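Local coordinates for protein formylmethanofuran--tetrahydromethanopterin formyltransferase (Methanosarcina barkeri, PDB 1M5S) that probably catalyses the reversible transfer of a formyl group from formylmethanofuran to tetrahydromethanopterin, an early step of methanogenesis from carbon dioxide, at residues I56-S61 against E189-I194; F16-A21 against C77-E82. One frame throughout, in Å; residues are numbered along the deposited sequence.

Contact 1 of 2, residues I56-S61 against E189-I194; sequences IERLAS and ELEGTI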
ATOM      1  N   ILE A  56      -2.112  15.509   4.432  1.00 13.57           N
ATOM      2  CA  ILE A  56      -2.223  14.709   5.633  1.00 17.55           C
ATOM      3  C   ILE A  56      -1.138  15.134   6.616  1.00 12.03           C
ATOM      4  O   ILE A  56       0.023  15.283   6.253  1.00 18.64           O
ATOM      5  CB  ILE A  56      -2.104  13.211   5.288  1.00 16.83           C
ATOM      6  CG1 ILE A  56      -3.359  12.761   4.538  1.00 16.72           C
ATOM      7  CG2 ILE A  56      -1.898  12.378   6.562  1.00 20.80           C
ATOM      8  CD1 ILE A  56      -3.171  11.501   3.764  1.00 25.43           C
ATOM      9  N   GLU A  57      -1.556  15.413   7.845  1.00 21.31           N
ATOM     10  CA  GLU A  57      -0.656  15.867   8.899  1.00 21.23           C
ATOM     11  C   GLU A  57      -0.017  14.651   9.562  1.00 20.05           C
ATOM     12  O   GLU A  57       1.203  14.570   9.712  1.00 21.57           O
ATOM     13  CB  GLU A  57      -1.455  16.690   9.924  1.00 21.28           C
ATOM     14  CG  GLU A  57      -0.656  17.175  11.122  1.00 22.25           C
ATOM     15  CD  GLU A  57      -1.517  17.776  12.199  1.00 21.35           C
ATOM     16  OE1 GLU A  57      -2.410  18.578  11.866  1.00 20.82           O
ATOM     17  OE2 GLU A  57      -1.312  17.430  13.381  1.00 23.97           O
ATOM     18  N   ARG A  58      -0.862  13.715   9.960  1.00 18.64           N
ATOM     19  CA  ARG A  58      -0.432  12.470  10.607  1.00 21.59           C
ATOM     20  C   ARG A  58      -1.639  11.577  10.897  1.00 22.56           C
ATOM     21  O   ARG A  58      -2.785  12.047  10.944  1.00 14.24           O
ATOM     22  CB  ARG A  58       0.272  12.783  11.929  1.00 23.16           C
ATOM     23  CG  ARG A  58      -0.662  13.398  12.974  1.00 29.16           C
ATOM     24  CD  ARG A  58      -0.417  12.864  14.387  1.00 35.58           C
ATOM     25  NE  ARG A  58      -1.155  13.604  15.422  1.00 38.93           N
ATOM     26  CZ  ARG A  58      -1.847  13.021  16.410  1.00 30.19           C
ATOM     27  NH1 ARG A  58      -1.908  11.686  16.516  1.00 26.94           N
ATOM     28  NH2 ARG A  58      -2.520  13.694  17.354  1.00 32.25           N
ATOM     29  N   LEU A  59      -1.380  10.279  10.985  1.00 20.09           N
ATOM     30  CA  LEU A  59      -2.399   9.301  11.333  1.00 25.48           C
ATOM     31  C   LEU A  59      -2.836   9.471  12.779  1.00 28.31           C
ATOM     32  O   LEU A  59      -2.024   9.804  13.638  1.00 24.44           O
ATOM     33  CB  LEU A  59      -1.840   7.894  11.123  1.00 24.96           C
ATOM     34  CG  LEU A  59      -1.900   7.238   9.742  1.00 32.52           C
ATOM     35  CD1 LEU A  59      -1.836   8.266   8.644  1.00 24.18           C
ATOM     36  CD2 LEU A  59      -0.753   6.250   9.627  1.00 36.45           C
ATOM     37  N   ALA A  60      -4.120   9.238  13.035  1.00 20.63           N
ATOM     38  CA  ALA A  60      -4.660   9.258  14.387  1.00 17.97           C
ATOM     39  C   ALA A  60      -4.877   7.845  14.907  1.00 25.86           C
ATOM     40  O   ALA A  60      -5.516   7.025  14.247  1.00 19.08           O
ATOM     41  CB  ALA A  60      -5.962  10.015  14.409  1.00 18.88           C
ATOM     42  N   SER A  61      -4.342   7.576  16.093  1.00 19.30           N
ATOM     43  CA  SER A  61      -4.517   6.298  16.768  1.00 20.92           C
ATOM     44  C   SER A  61      -5.958   6.143  17.237  1.00 23.53           C
ATOM     45  O   SER A  61      -6.585   7.117  17.643  1.00 25.15           O
ATOM     46  CB  SER A  61      -3.573   6.217  17.975  1.00 21.47           C
ATOM     47  OG  SER A  61      -3.814   5.055  18.748  1.00 29.49           O
ATOM     48  N   GLU A 189       4.926  11.688  10.476  1.00 14.08           N
ATOM     49  CA  GLU A 189       4.810  11.208  11.856  1.00 15.12           C
ATOM     50  C   GLU A 189       4.583  12.370  12.821  1.00 22.66           C
ATOM     51  O   GLU A 189       4.244  12.159  13.984  1.00 21.27           O
ATOM     52  CB  GLU A 189       6.074  10.470  12.302  1.00 24.98           C
ATOM     53  CG  GLU A 189       6.508   9.282  11.458  1.00 31.25           C
ATOM     54  CD  GLU A 189       7.912   8.778  11.836  1.00 40.12           C
ATOM     55  OE1 GLU A 189       8.618   9.452  12.628  1.00 32.69           O
ATOM     56  OE2 GLU A 189       8.322   7.714  11.325  1.00 36.58           O
ATOM     57  N   LEU A 190       4.868  13.585  12.359  1.00 19.69           N
ATOM     58  CA  LEU A 190       4.912  14.758  13.231  1.00 23.70           C
ATOM     59  C   LEU A 190       3.608  15.562  13.262  1.00 21.91           C
ATOM     60  O   LEU A 190       3.036  15.898  12.221  1.00 22.54           O
ATOM     61  CB  LEU A 190       6.073  15.671  12.818  1.00 20.82           C
ATOM     62  CG  LEU A 190       7.487  15.087  12.903  1.00 29.05           C
ATOM     63  CD1 LEU A 190       8.492  16.118  12.431  1.00 27.43           C
ATOM     64  CD2 LEU A 190       7.791  14.669  14.323  1.00 30.93           C
ATOM     65  N   GLU A 191       3.185  15.929  14.467  1.00 21.36           N
ATOM     66  CA  GLU A 191       1.976  16.727  14.647  1.00 25.53           C
ATOM     67  C   GLU A 191       2.209  18.164  14.198  1.00 27.27           C
ATOM     68  O   GLU A 191       3.323  18.676  14.303  1.00 29.34           O
ATOM     69  CB  GLU A 191       1.551  16.707  16.118  1.00 27.82           C
ATOM     70  CG  GLU A 191       0.124  17.180  16.374  1.00 38.44           C
ATOM     71  CD  GLU A 191      -0.416  16.752  17.737  1.00 45.66           C
ATOM     72  OE1 GLU A 191      -0.093  15.636  18.197  1.00 56.63           O
ATOM     73  OE2 GLU A 191      -1.186  17.526  18.342  1.00 57.14           O
ATOM     74  N   GLY A 192       1.189  18.765  13.592  1.00 29.44           N
ATOM     75  CA  GLY A 192       1.203  20.198  13.374  1.00 26.03           C
ATOM     76  C   GLY A 192       1.651  20.636  11.998  1.00 32.64           C
ATOM     77  O   GLY A 192       1.520  21.812  11.651  1.00 28.73           O
ATOM     78  N   THR A 193       2.160  19.701  11.201  1.00 26.04           N
ATOM     79  CA  THR A 193       2.677  20.036   9.876  1.00 17.61           C
ATOM     80  C   THR A 193       2.121  19.145   8.777  1.00 24.19           C
ATOM     81  O   THR A 193       1.740  18.001   9.021  1.00 20.50           O
ATOM     82  CB  THR A 193       4.210  19.936   9.828  1.00 28.00           C
ATOM     83  OG1 THR A 193       4.627  18.731  10.479  1.00 28.89           O
ATOM     84  CG2 THR A 193       4.850  21.128  10.509  1.00 24.02           C
ATOM     85  N   ILE A 194       2.082  19.693   7.568  1.00 20.54           N
ATOM     86  CA  ILE A 194       1.767  18.942   6.362  1.00 21.31           C
ATOM     87  C   ILE A 194       2.764  19.268   5.248  1.00 26.71           C
ATOM     88  O   ILE A 194       3.519  20.238   5.327  1.00 21.61           O
ATOM     89  CB  ILE A 194       0.330  19.245   5.836  1.00 27.61           C
ATOM     90  CG1 ILE A 194       0.191  20.727   5.449  1.00 22.85           C
ATOM     91  CG2 ILE A 194      -0.703  18.834   6.865  1.00 18.44           C
ATOM     92  CD1 ILE A 194      -0.875  21.001   4.389  1.00 19.20           C
TER
HETATM   93  O   HOH W   1       2.878  15.716   7.139  1.00 21.54           O
HETATM   94  O   HOH W   2       3.098  16.098   9.762  1.00 16.30           O

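Contact 2 of 2, residues F16-A21 against C77-E82; sequences FPIKIA and CTFKYE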
ATOM      1  N   PHE A  16       5.324  32.243   4.499  1.00 36.12           N
ATOM      2  CA  PHE A  16       4.222  33.209   4.475  1.00 36.01           C
ATOM      3  C   PHE A  16       3.134  32.834   5.488  1.00 40.84           C
ATOM      4  O   PHE A  16       2.985  31.663   5.850  1.00 34.84           O
ATOM      5  CB  PHE A  16       3.616  33.260   3.075  1.00 46.09           C
ATOM      6  CG  PHE A  16       4.631  33.451   1.984  1.00 54.94           C
ATOM      7  CD1 PHE A  16       5.521  32.433   1.656  1.00 57.43           C
ATOM      8  CD2 PHE A  16       4.706  34.655   1.288  1.00 57.95           C
ATOM      9  CE1 PHE A  16       6.473  32.611   0.655  1.00 64.19           C
ATOM     10  CE2 PHE A  16       5.655  34.844   0.280  1.00 59.36           C
ATOM     11  CZ  PHE A  16       6.539  33.821  -0.036  1.00 61.14           C
ATOM     12  N   PRO A  17       2.368  33.828   5.976  1.00 38.97           N
ATOM     13  CA  PRO A  17       1.199  33.480   6.790  1.00 36.12           C
ATOM     14  C   PRO A  17       0.073  32.882   5.937  1.00 25.72           C
ATOM     15  O   PRO A  17      -0.055  33.187   4.738  1.00 31.41           O
ATOM     16  CB  PRO A  17       0.799  34.816   7.423  1.00 41.83           C
ATOM     17  CG  PRO A  17       1.240  35.830   6.420  1.00 42.72           C
ATOM     18  CD  PRO A  17       2.534  35.289   5.855  1.00 41.25           C
ATOM     19  N   ILE A  18      -0.667  31.949   6.529  1.00 34.16           N
ATOM     20  CA  ILE A  18      -1.809  31.340   5.853  1.00 31.03           C
ATOM     21  C   ILE A  18      -2.856  30.898   6.879  1.00 23.81           C
ATOM     22  O   ILE A  18      -2.581  30.857   8.081  1.00 27.63           O
ATOM     23  CB  ILE A  18      -1.356  30.137   4.977  1.00 33.00           C
ATOM     24  CG1 ILE A  18      -2.433  29.811   3.941  1.00 30.61           C
ATOM     25  CG2 ILE A  18      -1.010  28.941   5.859  1.00 27.13           C
ATOM     26  CD1 ILE A  18      -1.919  29.116   2.692  1.00 30.52           C
ATOM     27  N   LYS A  19      -4.090  30.710   6.422  1.00 29.88           N
ATOM     28  CA  LYS A  19      -5.137  30.209   7.299  1.00 27.48           C
ATOM     29  C   LYS A  19      -5.189  28.685   7.192  1.00 14.28           C
ATOM     30  O   LYS A  19      -5.225  28.134   6.085  1.00 28.19           O
ATOM     31  CB  LYS A  19      -6.485  30.818   6.909  1.00 24.68           C
ATOM     32  CG  LYS A  19      -6.482  32.339   6.831  1.00 37.77           C
ATOM     33  CD  LYS A  19      -6.028  32.963   8.142  1.00 28.84           C
ATOM     34  CE  LYS A  19      -6.173  34.473   8.099  1.00 51.83           C
ATOM     35  NZ  LYS A  19      -5.993  35.073   9.444  1.00 48.32           N
ATOM     36  N   ILE A  20      -5.214  28.020   8.345  1.00 29.43           N
ATOM     37  CA  ILE A  20      -5.182  26.559   8.397  1.00 29.22           C
ATOM     38  C   ILE A  20      -6.342  26.005   9.224  1.00 29.00           C
ATOM     39  O   ILE A  20      -6.487  26.343  10.399  1.00 31.99           O
ATOM     40  CB  ILE A  20      -3.838  26.035   8.998  1.00 16.71           C
ATOM     41  CG1 ILE A  20      -2.649  26.486   8.134  1.00 22.60           C
ATOM     42  CG2 ILE A  20      -3.856  24.508   9.057  1.00 25.16           C
ATOM     43  CD1 ILE A  20      -1.297  26.112   8.694  1.00 24.02           C
ATOM     44  N   ALA A  21      -7.160  25.159   8.594  1.00 30.89           N
ATOM     45  CA  ALA A  21      -8.164  24.362   9.302  1.00 25.47           C
ATOM     46  C   ALA A  21      -7.676  22.919   9.478  1.00 29.96           C
ATOM     47  O   ALA A  21      -7.120  22.346   8.556  1.00 25.01           O
ATOM     48  CB  ALA A  21      -9.483  24.379   8.534  1.00 25.40           C
ATOM     49  N   CYS A  77      -5.681  24.596   3.915  1.00 32.83           N
ATOM     50  CA  CYS A  77      -5.061  25.907   4.085  1.00 32.41           C
ATOM     51  C   CYS A  77      -5.504  26.837   2.968  1.00 32.52           C
ATOM     52  O   CYS A  77      -5.630  26.424   1.807  1.00 31.45           O
ATOM     53  CB  CYS A  77      -3.531  25.794   4.043  1.00 29.47           C
ATOM     54  SG  CYS A  77      -2.790  24.586   5.174  1.00 30.97           S
ATOM     55  N   THR A  78      -5.604  28.121   3.293  1.00 32.26           N
ATOM     56  CA  THR A  78      -5.988  29.112   2.301  1.00 26.45           C
ATOM     57  C   THR A  78      -5.687  30.523   2.839  1.00 27.46           C
ATOM     58  O   THR A  78      -5.488  30.707   4.049  1.00 22.89           O
ATOM     59  CB  THR A  78      -7.486  28.925   1.944  1.00 32.95           C
ATOM     60  OG1 THR A  78      -7.726  29.346   0.597  1.00 48.39           O
ATOM     61  CG2 THR A  78      -8.358  29.691   2.899  1.00 21.77           C
ATOM     62  N   PHE A  79      -5.505  31.483   1.937  1.00 29.32           N
ATOM     63  CA  PHE A  79      -5.106  32.828   2.354  1.00 38.32           C
ATOM     64  C   PHE A  79      -6.162  33.555   3.178  1.00 38.57           C
ATOM     65  O   PHE A  79      -5.873  34.010   4.282  1.00 37.54           O
ATOM     66  CB  PHE A  79      -4.697  33.675   1.144  1.00 43.81           C
ATOM     67  CG  PHE A  79      -3.272  33.461   0.718  1.00 52.57           C
ATOM     68  CD1 PHE A  79      -2.282  33.214   1.669  1.00 53.03           C
ATOM     69  CD2 PHE A  79      -2.927  33.440  -0.632  1.00 54.04           C
ATOM     70  CE1 PHE A  79      -0.967  32.940   1.287  1.00 56.26           C
ATOM     71  CE2 PHE A  79      -1.614  33.169  -1.031  1.00 55.22           C
ATOM     72  CZ  PHE A  79      -0.632  32.917  -0.066  1.00 57.10           C
ATOM     73  N   LYS A  80      -7.401  33.562   2.695  1.00 44.66           N
ATOM     74  CA  LYS A  80      -8.498  34.222   3.400  1.00 44.45           C
ATOM     75  C   LYS A  80      -9.432  33.236   4.112  1.00 46.39           C
ATOM     76  O   LYS A  80      -9.769  32.194   3.557  1.00 49.91           O
ATOM     77  CB  LYS A  80      -9.295  35.078   2.417  1.00 50.11           C
ATOM     78  CG  LYS A  80      -8.767  36.497   2.280  1.00 56.54           C
ATOM     79  CD  LYS A  80      -8.307  36.802   0.863  1.00 63.82           C
ATOM     80  CE  LYS A  80      -7.686  38.191   0.790  1.00 63.96           C
ATOM     81  NZ  LYS A  80      -6.634  38.381   1.837  1.00 65.18           N
ATOM     82  N   TYR A  81      -9.893  33.604   5.310  1.00 42.86           N
ATOM     83  CA  TYR A  81     -10.827  32.790   6.100  1.00 41.59           C
ATOM     84  C   TYR A  81     -12.138  32.447   5.380  1.00 45.86           C
ATOM     85  O   TYR A  81     -12.778  31.445   5.700  1.00 44.70           O
ATOM     86  CB  TYR A  81     -11.179  33.501   7.410  1.00 43.73           C
ATOM     87  CG  TYR A  81     -10.290  33.174   8.593  1.00 44.47           C
ATOM     88  CD1 TYR A  81      -9.703  31.916   8.738  1.00 39.60           C
ATOM     89  CD2 TYR A  81     -10.084  34.114   9.601  1.00 46.14           C
ATOM     90  CE1 TYR A  81      -8.930  31.604   9.871  1.00 37.74           C
ATOM     91  CE2 TYR A  81      -9.316  33.819  10.727  1.00 46.68           C
ATOM     92  CZ  TYR A  81      -8.743  32.567  10.858  1.00 47.53           C
ATOM     93  OH  TYR A  81      -7.998  32.286  11.984  1.00 42.46           O
ATOM     94  N   GLU A  82     -12.591  33.344   4.506  1.00 45.16           N
ATOM     95  CA  GLU A  82     -13.801  33.130   3.713  1.00 44.58           C
ATOM     96  C   GLU A  82     -13.629  31.948   2.764  1.00 44.25           C
ATOM     97  O   GLU A  82     -14.518  31.100   2.638  1.00 36.99           O
ATOM     98  CB  GLU A  82     -14.129  34.397   2.911  1.00 56.20           C
ATOM     99  CG  GLU A  82     -15.203  34.223   1.830  1.00 67.72           C
ATOM    100  CD  GLU A  82     -15.315  35.434   0.906  1.00 78.73           C
ATOM    101  OE1 GLU A  82     -15.410  36.573   1.417  1.00 81.85           O
ATOM    102  OE2 GLU A  82     -15.316  35.248  -0.332  1.00 80.30           O
TER
HETATM  103  O   HOH W   3      -2.968  34.385   5.192  1.00 41.72           O

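Contact 1 of 2, residues I56-S61 against E189-I194
Glu-57 reaches across to the loop ahead of strand 193-194 and accepts a backbone N-H there. Its CB lies 3.8 Å from Ile-194 CG2, an apolar touch. CG is anti to the backbone N (chi1 177°), which sets Glu-57 CG 3.3 Å from Thr-193 O. Beyond it the chain runs on extended, and Glu-57 CD lies 3.2 Å from Gly-192 N. At the tip, Glu-57 OE2 takes a hydrogen bond from Gly-192 N, 2.8 Å long with 157° at the hydrogen. The donor stands 68° out of the carboxylate plane. Glu-57 OE2 also lies 3.3 Å from Glu-191 CG. The same oxygen forms a salt bridge with Arg-22, and OE1 accepts from Gln-75, so the buried carboxylate is held at both oxygens.

The gripped N-H belongs to a type II beta turn from Leu-190 to Thr-193. Gly-192 takes its third position, where a CB would jam against the preceding carbonyl oxygen. The turn leads into strand 193-194, which pairs with strand 243-251 and has no backbone hydrogen bond to 56-61. Instead, Glu-57 CA makes a CA-H...O contact of 3.2 Å to Thr-193 O.

Nearer the surface, Arg-58 and Glu-191 run side by side and point the same way. Their flat groups are only modestly inclined, and Glu-191 OE1 meets the guanidinium obliquely. The salt bridge joins Arg-58 NH2 to Glu-191 OE1 at 3.2 Å. The stronger partner of Arg-58 is Glu-64, salt-bridged to NH1. Glu-189 points away from 56-61, and its OE1 bonds to the hydroxyl of Ser-61 of the second subunit.

Contact 2 of 2, residues F16-A21 against C77-E82
Lys-19 crosses Tyr-81 at about a right angle and lies over one face of its ring. CD of Lys-19 makes a CH-pi contact, 3.8 Å from the centroid of the Tyr-81 ring and offset toward the rim. Beyond it, Lys-19 NZ makes a cation-pi contact, 4.2 Å from the same Tyr-81 centroid. The chain gets there by a bend: CG is anti to the carbonyl carbon (chi1 -53°) and chi2 turns again (-56°). An alanine here has neither CD nor NZ, and the Tyr-81 ring would probably be left without aliphatic cover on this face and without one of its two cation-pi partners.

The backbone of Lys-19 is held by an antiparallel hydrogen-bonded pair with Thr-78. Lys-19 N to Thr-78 O and Thr-78 N to Lys-19 O are both 2.8 Å. The pair joins strands 12-26 and 71-78 of the alpha/beta sandwich. Just past it the chain leaves the sheet, and Lys-80 is the N-cap of helix 81-95. Ile-20 and Cys-77 form the next, non-hydrogen-bonded pair, with Ile-20 CG1 3.5 Å from Cys-77 SG. On the same side, Ile-18 CD1 packs 3.9 Å from Cys-77 CB. Phe-79 turns its ring edge to the backbone, Phe-79 CE1 lying 3.6 Å from Pro-17 O in the ring plane.

Farther out, Lys-113 makes another cation-pi contact with Tyr-81. Ile-18 and Ile-20 bond through their backbones to strand 147-170 along the other edge of strand 12-26.

From the N terminus, the chain first passes 16-21 on strand 12-26. It then makes helix 30-41 and strand 53-60, which carries 56-61, and returns along strand 71-78 to 77-82. There contact 2 closes a loop of 55 residues. Contact 1 is still open at that point. It closes only at 189-194, after 127 residues that include helix 81-95 and strand 147-170. The two loops therefore cross rather than nest. Both sides of contact 2 belong to the N-terminal part of the formyltransferase, while contact 1 joins that part to the proximal lobe. Their centres are 18 Å apart, yet Ile-194 CD1 packs 4.1 Å from Cys-77 SG, and strands 53-60 and 71-78 are neighbours.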